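Local coordinates for appr-1-p processing domain protein (Thermus aquaticus Y51MC23, PDB 5M31) that is of unknown function but has a macro domain fold, in which helices pack against a central mixed beta sheet, at residues A[135-138]-A[139-142]; A[57-60]-A[61-64]; A[110-113]-A[114-118]. All coordinates share one frame; numbering follows the deposited sequence.

Overall arrangement
From the N terminus, interaction 2 comes first. It ends helix 50-61, turns the chain into the next loop and sets that helix end against strand 71-74. Interaction 3 follows at the C-terminal end of helix 99-116, where the chain turns toward strand 120-123. It packs on strands 71-74 and 83-88. Interaction 1 is last, in the first turns of helix 135-146, and packs on strand 153-157 and helix 99-116. The three are local and in series, so none nests in or crosses another. Interactions 1 and 2 lie on opposite sides of the chain's centre, with their own centres 29 Å apart. Interaction 3 comes within about 7 Å of each, nearest atoms, without touching.

Interaction 1. Residues A[135-138]-A[139-142]; sequences WPEV and KQRI
W135 lays its indole against K139, one helical turn ahead. The indole CG is anti to the backbone N (chi1 173°), which turns the ring along the helix. K139 CB sits over one face, 4.0 Å from the centroid of the six-membered ring of W135 and close to its normal, a CH-pi contact. The extended K139 chain then follows the ring past CZ2 and NE1. A water accepts from K139 NZ at 2.7 Å and, weakly, from W135 NE1. K139 NZ also forms a salt bridge with E158. W135 CZ3 meets I142 CD1 at 4.1 Å. The backbone O of W135 takes a nearly straight bond from K139 N.

P136 contributes its carbonyl, which accepts from Q140 N at 3.0 Å.

E137 holds R141 by three bonds. Its chain bends at chi2 (-74°), which brings OE1 back to the guanidinium. R141 NH1 meets E137 OE1 at 2.7 Å in a salt bridge. The oxygen lies in the guanidinium plane and uses its anti lone pair, while the two planar groups stand 75° apart. The same NH1 also donates to E137 O, from above the carbonyl plane. R141 N reaches that oxygen from the opposite face, at 3.0 Å. R141 NE pairs with E103 of helix 99-116, so the arginine also ties two helices together.

V138 is buried and sets CG1 against I142 CD1 at 3.8 Å. Its carbonyl accepts from I142 N. I142 and W135 also touch V156 of strand 153-157. Apart from the i to i+7 touch of W135 and I142, these are i to i+4 contacts in the first turns of an amphipathic helix, the connecting helix of a beta-alpha-beta unit in the macro domain fold.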
loop_
_atom_site.group_PDB
_atom_site.type_symbol
_atom_site.label_atom_id
_atom_site.label_comp_id
_atom_site.label_asym_id
_atom_site.label_seq_id
_atom_site.Cartn_x
_atom_site.Cartn_y
_atom_site.Cartn_z
ATOM N N TRP A 135 -1.715 13.145 9.526
ATOM C CA TRP A 135 -1.101 11.900 9.956
ATOM C C TRP A 135 -1.694 11.319 11.243
ATOM O O TRP A 135 -1.962 10.119 11.279
ATOM C CB TRP A 135 0.399 12.079 10.068
ATOM C CG TRP A 135 1.166 10.947 10.641
ATOM C CD1 TRP A 135 2.017 10.985 11.701
ATOM C CD2 TRP A 135 1.162 9.581 10.175
ATOM N NE1 TRP A 135 2.561 9.731 11.925
ATOM C CE2 TRP A 135 2.069 8.858 10.988
ATOM C CE3 TRP A 135 0.503 8.917 9.139
ATOM C CZ2 TRP A 135 2.310 7.486 10.803
ATOM C CZ3 TRP A 135 0.724 7.553 8.976
ATOM C CH2 TRP A 135 1.639 6.861 9.796
ATOM N N PRO A 136 -2.021 12.166 12.242
ATOM C CA PRO A 136 -2.614 11.577 13.460
ATOM C C PRO A 136 -3.852 10.712 13.180
ATOM O O PRO A 136 -4.001 9.638 13.749
ATOM C CB PRO A 136 -2.986 12.810 14.297
ATOM C CG PRO A 136 -1.978 13.847 13.916
ATOM C CD PRO A 136 -1.566 13.562 12.480
ATOM N N GLU A 137 -4.707 11.190 12.289
ATOM C CA GLU A 137 -5.947 10.509 11.958
ATOM C C GLU A 137 -5.683 9.288 11.117
ATOM O O GLU A 137 -6.283 8.233 11.357
ATOM C CB GLU A 137 -6.884 11.457 11.213
ATOM C CG GLU A 137 -7.418 12.613 12.080
ATOM C CD GLU A 137 -8.498 12.188 13.094
ATOM O OE1 GLU A 137 -8.997 11.021 13.048
ATOM O OE2 GLU A 137 -8.870 13.041 13.941
ATOM N N VAL A 138 -4.748 9.396 10.172
ATOM C CA VAL A 138 -4.371 8.226 9.343
ATOM C C VAL A 138 -3.721 7.167 10.229
ATOM O O VAL A 138 -4.056 5.972 10.118
ATOM C CB VAL A 138 -3.471 8.617 8.155
ATOM C CG1 VAL A 138 -2.921 7.385 7.451
ATOM C CG2 VAL A 138 -4.259 9.509 7.173
ATOM N N LYS A 139 -2.768 7.595 11.084
ATOM C CA LYS A 139 -2.125 6.663 12.023
ATOM C C LYS A 139 -3.180 5.927 12.863
ATOM O O LYS A 139 -3.133 4.711 12.973
ATOM C CB LYS A 139 -1.112 7.397 12.934
ATOM C CG LYS A 139 -0.274 6.471 13.822
ATOM C CD LYS A 139 0.749 7.269 14.646
ATOM C CE LYS A 139 1.732 6.352 15.356
ATOM N NZ LYS A 139 2.971 7.030 15.889
ATOM N N GLN A 140 -4.184 6.647 13.343
ATOM C CA GLN A 140 -5.246 6.068 14.165
ATOM C C GLN A 140 -6.018 4.993 13.400
ATOM O O GLN A 140 -6.264 3.894 13.915
ATOM C CB GLN A 140 -6.193 7.158 14.623
ATOM C CG GLN A 140 -7.182 6.724 15.704
ATOM C CD GLN A 140 -8.471 6.143 15.142
ATOM O OE1 GLN A 140 -9.014 5.161 15.672
ATOM N NE2 GLN A 140 -8.999 6.777 14.090
ATOM N N ARG A 141 -6.366 5.295 12.154
ATOM C CA ARG A 141 -7.083 4.341 11.319
ATOM C C ARG A 141 -6.231 3.125 10.987
ATOM O O ARG A 141 -6.745 2.009 10.884
ATOM C CB ARG A 141 -7.552 5.016 10.043
ATOM C CG ARG A 141 -8.707 5.965 10.319
ATOM C CD ARG A 141 -8.859 7.015 9.266
ATOM N NE ARG A 141 -10.033 7.865 9.525
ATOM C CZ ARG A 141 -10.130 8.739 10.526
ATOM N NH1 ARG A 141 -9.161 8.845 11.442
ATOM N NH2 ARG A 141 -11.215 9.498 10.632
ATOM N N ILE A 142 -4.936 3.335 10.780
ATOM C CA ILE A 142 -4.034 2.197 10.541
ATOM C C ILE A 142 -4.011 1.301 11.781
ATOM O O ILE A 142 -4.153 0.083 11.680
ATOM C CB ILE A 142 -2.627 2.660 10.192
ATOM C CG1 ILE A 142 -2.616 3.357 8.821
ATOM C CG2 ILE A 142 -1.653 1.488 10.221
ATOM C CD1 ILE A 142 -1.304 4.050 8.490
HETATM O O HOH W 1 3.923 9.416 14.921
#

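Interaction 2. Residues A[57-60]-A[61-64]; sequences VKAC and ERGQ
The carbonyl oxygen of A59 accepts a sound bond from Q64 N at 2.9 Å and a weak one from R62 N at 3.3 Å. Next to it, G63 N reaches C60 O at 3.0 Å from above the carbonyl plane. Earlier in the turn, E61 N and R62 N bond to V57 O and K58 O in the ordinary helical way.

The side chain of R62 folds back over this end. A bend at chi3 (-66°) lays one guanidinium face over A59 CA and K58 O, each 3.6 Å from its plane. Q64 fixes the rotation of the group. R62 NE and NH2 both donate to Q64 OE1, at 3.0 Å and 2.8 Å, and this oxygen lies in the guanidinium plane. A59 CB lies 3.8 Å from R62 NH2, on the same side of the guanidinium as A59 CA. A59 and Q64 also touch F71 of strand 71-74. The E61 side chain crosses V57 at a slant, with OE2 near V57 CG1.

G63 has positive phi (78°). With the bonds from Q64 N to A59 O and from G63 N to C60 O, this is a Schellman motif, which closes helix 50-61.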
loop_
_atom_site.group_PDB
_atom_site.type_symbol
_atom_site.label_atom_id
_atom_site.label_comp_id
_atom_site.label_asym_id
_atom_site.label_seq_id
_atom_site.Cartn_x
_atom_site.Cartn_y
_atom_site.Cartn_z
ATOM N N VAL A 57 -0.728 -1.123 -14.792
ATOM C CA VAL A 57 -1.284 -0.415 -15.935
ATOM C C VAL A 57 -2.368 -1.250 -16.608
ATOM O O VAL A 57 -3.475 -0.736 -16.900
ATOM C CB VAL A 57 -0.216 -0.012 -16.942
ATOM C CG1 VAL A 57 -0.815 0.439 -18.251
ATOM C CG2 VAL A 57 0.671 1.067 -16.319
ATOM N N LYS A 58 -2.077 -2.527 -16.872
ATOM C CA LYS A 58 -3.061 -3.398 -17.456
ATOM C C LYS A 58 -4.306 -3.583 -16.577
ATOM O O LYS A 58 -5.433 -3.538 -17.114
ATOM C CB LYS A 58 -2.435 -4.749 -17.802
ATOM C CG LYS A 58 -1.479 -4.650 -18.978
ATOM C CD LYS A 58 -0.727 -5.957 -19.182
ATOM C CE LYS A 58 0.269 -5.870 -20.341
ATOM N NZ LYS A 58 -0.419 -6.056 -21.657
ATOM N N ALA A 59 -4.134 -3.654 -15.253
ATOM C CA ALA A 59 -5.273 -3.825 -14.342
ATOM C C ALA A 59 -6.147 -2.564 -14.376
ATOM O O ALA A 59 -7.399 -2.606 -14.338
ATOM C CB ALA A 59 -4.819 -4.087 -12.942
ATOM N N CYS A 60 -5.486 -1.419 -14.451
ATOM C CA CYS A 60 -6.276 -0.161 -14.576
ATOM C C CYS A 60 -7.048 -0.117 -15.898
ATOM O O CYS A 60 -8.163 0.418 -15.949
ATOM C CB CYS A 60 -5.384 1.075 -14.439
ATOM S SG CYS A 60 -4.727 1.430 -12.784
ATOM N N GLU A 61 -6.427 -0.541 -16.995
ATOM C CA GLU A 61 -7.119 -0.549 -18.307
ATOM C C GLU A 61 -8.363 -1.420 -18.262
ATOM O O GLU A 61 -9.380 -1.105 -18.904
ATOM C CB GLU A 61 -6.150 -0.997 -19.417
ATOM C CG GLU A 61 -5.120 0.092 -19.737
ATOM C CD GLU A 61 -3.958 -0.344 -20.656
ATOM O OE1 GLU A 61 -3.664 -1.560 -20.780
ATOM O OE2 GLU A 61 -3.322 0.580 -21.238
ATOM N N ARG A 62 -8.309 -2.475 -17.461
ATOM C CA ARG A 62 -9.440 -3.371 -17.273
ATOM C C ARG A 62 -10.501 -2.849 -16.305
ATOM O O ARG A 62 -11.536 -3.478 -16.169
ATOM C CB ARG A 62 -8.972 -4.719 -16.763
ATOM C CG ARG A 62 -8.114 -5.498 -17.717
ATOM C CD ARG A 62 -7.964 -6.936 -17.224
ATOM N NE ARG A 62 -7.217 -7.085 -15.960
ATOM C CZ ARG A 62 -5.886 -7.265 -15.861
ATOM N NH1 ARG A 62 -5.104 -7.268 -16.951
ATOM N NH2 ARG A 62 -5.330 -7.458 -14.672
ATOM N N GLY A 63 -10.237 -1.757 -15.603
ATOM C CA GLY A 63 -11.158 -1.250 -14.576
ATOM C C GLY A 63 -11.087 -2.009 -13.252
ATOM O O GLY A 63 -11.946 -1.829 -12.366
ATOM N N GLN A 64 -9.989 -2.731 -13.055
ATOM C CA GLN A 64 -9.858 -3.572 -11.911
ATOM C C GLN A 64 -9.391 -2.823 -10.670
ATOM O O GLN A 64 -9.482 -3.352 -9.545
ATOM C CB GLN A 64 -8.879 -4.687 -12.272
ATOM C CG GLN A 64 -8.580 -5.716 -11.201
ATOM C CD GLN A 64 -7.672 -6.813 -11.741
ATOM O OE1 GLN A 64 -7.493 -6.958 -12.982
ATOM N NE2 GLN A 64 -7.149 -7.638 -10.836
#

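Interaction 3. Residues A[110-113]-A[114-118]; sequences VCRI and QELRV
A Schellman motif ends helix 99-116, and V118, just past it, folds back on I113. V118 N donates to I113 O at 3.0 Å, in the carbonyl plane. R117 N bonds back to Q114 O, and R117 has positive phi (53°). Before the turn, Q114 N, E115 N and L116 N donate to the carbonyls of V110, C111 and R112.

The apolar side faces the sheet. I113 CG2 is anti to the backbone N and lies 4.2 Å from V118 CB. I113 also touches F85 of strand 83-88, and V118 touches Y83 of the same strand. V110 and Q114 lie side by side and point the same way, with V110 CG1 3.9 Å from Q114 OE1. Both touch L149.

In the modelled conformer, R112 NE and E115 OE1 are paired as a salt bridge, but 2.5 Å is too short to trust. The R112 chain bends at chi2 (-25°) and chi3 (-78°), which brings NE toward E115. E115 is extended beyond CG. R112 and L116 touch V72 and F85, and L116 CB lies 3.4 Å from R112 O.

The chemistry implies a division of roles: backbone N-H groups close the helix end, and apolar groups seat it on the sheet. The R112 side chain takes more than one position, so its pairing with E115 is probably not constant.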
loop_
_atom_site.group_PDB
_atom_site.type_symbol
_atom_site.label_atom_id
_atom_site.label_comp_id
_atom_site.label_asym_id
_atom_site.label_seq_id
_atom_site.Cartn_x
_atom_site.Cartn_y
_atom_site.Cartn_z
ATOM N N VAL A 110 -6.497 -5.552 4.992
ATOM C CA VAL A 110 -6.698 -6.665 5.891
ATOM C C VAL A 110 -7.160 -7.879 5.100
ATOM O O VAL A 110 -6.565 -8.986 5.237
ATOM C CB VAL A 110 -7.692 -6.344 6.990
ATOM C CG1 VAL A 110 -8.128 -7.587 7.769
ATOM C CG2 VAL A 110 -7.066 -5.307 7.910
ATOM N N CYS A 111 -8.149 -7.699 4.228
ATOM C CA CYS A 111 -8.635 -8.802 3.365
ATOM C C CYS A 111 -7.512 -9.474 2.586
ATOM O O CYS A 111 -7.414 -10.711 2.571
ATOM C CB CYS A 111 -9.667 -8.291 2.384
ATOM S SG CYS A 111 -11.154 -7.738 3.226
ATOM N N ARG A 112 -6.653 -8.697 1.927
ATOM C CA ARG A 112 -5.634 -9.282 1.040
ATOM C C ARG A 112 -4.541 -9.953 1.855
ATOM O O ARG A 112 -4.010 -10.979 1.438
ATOM C CB ARG A 112 -4.968 -8.241 0.160
ATOM C CG ARG A 112 -5.754 -7.775 -1.065
ATOM C CD ARG A 112 -6.778 -8.717 -1.638
ATOM N NE ARG A 112 -6.220 -9.788 -2.459
ATOM C CZ ARG A 112 -5.818 -9.646 -3.725
ATOM N NH1 ARG A 112 -6.067 -8.530 -4.367
ATOM N NH2 ARG A 112 -5.201 -10.654 -4.360
ATOM N N ILE A 113 -4.185 -9.351 2.982
ATOM C CA ILE A 113 -3.175 -9.960 3.901
ATOM C C ILE A 113 -3.667 -11.342 4.308
ATOM O O ILE A 113 -2.896 -12.374 4.225
ATOM C CB ILE A 113 -2.945 -9.028 5.118
ATOM C CG1 ILE A 113 -2.173 -7.778 4.661
ATOM C CG2 ILE A 113 -2.266 -9.796 6.252
ATOM C CD1 ILE A 113 -2.105 -6.740 5.751
ATOM N N GLN A 114 -4.927 -11.425 4.697
ATOM C CA GLN A 114 -5.503 -12.700 5.143
ATOM C C GLN A 114 -5.622 -13.697 4.032
ATOM O O GLN A 114 -5.218 -14.880 4.243
ATOM C CB GLN A 114 -6.790 -12.418 5.944
ATOM C CG GLN A 114 -6.331 -11.698 7.221
ATOM C CD GLN A 114 -7.338 -11.551 8.320
ATOM O OE1 GLN A 114 -8.540 -11.405 8.082
ATOM N NE2 GLN A 114 -6.825 -11.566 9.594
ATOM N N GLU A 115 -6.101 -13.281 2.863
ATOM C CA GLU A 115 -6.265 -14.149 1.666
ATOM C C GLU A 115 -4.954 -14.809 1.286
ATOM O O GLU A 115 -4.917 -16.023 0.996
ATOM C CB GLU A 115 -6.761 -13.368 0.435
ATOM C CG GLU A 115 -8.238 -12.995 0.456
ATOM C CD GLU A 115 -8.657 -11.968 -0.562
ATOM O OE1 GLU A 115 -7.816 -11.401 -1.320
ATOM O OE2 GLU A 115 -9.833 -11.540 -0.505
ATOM N N LEU A 116 -3.889 -14.014 1.327
ATOM C CA LEU A 116 -2.595 -14.410 0.840
ATOM C C LEU A 116 -1.705 -14.957 1.961
ATOM O O LEU A 116 -0.597 -15.411 1.673
ATOM C CB LEU A 116 -1.899 -13.263 0.122
ATOM C CG LEU A 116 -2.573 -12.847 -1.181
ATOM C CD1 LEU A 116 -2.090 -11.502 -1.666
ATOM C CD2 LEU A 116 -2.365 -13.930 -2.238
ATOM N N ARG A 117 -2.211 -14.991 3.201
ATOM C CA ARG A 117 -1.460 -15.492 4.365
ATOM C C ARG A 117 -0.100 -14.780 4.461
ATOM O O ARG A 117 0.933 -15.371 4.812
ATOM C CB ARG A 117 -1.332 -17.027 4.323
ATOM C CG ARG A 117 -2.658 -17.694 3.937
ATOM C CD ARG A 117 -2.537 -19.166 3.616
ATOM N NE ARG A 117 -3.835 -19.682 3.178
ATOM C CZ ARG A 117 -4.070 -20.945 2.805
ATOM N NH1 ARG A 117 -3.086 -21.869 2.814
ATOM N NH2 ARG A 117 -5.314 -21.309 2.451
ATOM N N VAL A 118 -0.142 -13.473 4.221
ATOM C CA VAL A 118 1.063 -12.632 4.370
ATOM C C VAL A 118 1.430 -12.450 5.825
ATOM O O VAL A 118 0.550 -12.225 6.665
ATOM C CB VAL A 118 0.800 -11.250 3.712
ATOM C CG1 VAL A 118 1.853 -10.243 4.113
ATOM C CG2 VAL A 118 0.763 -11.436 2.220
#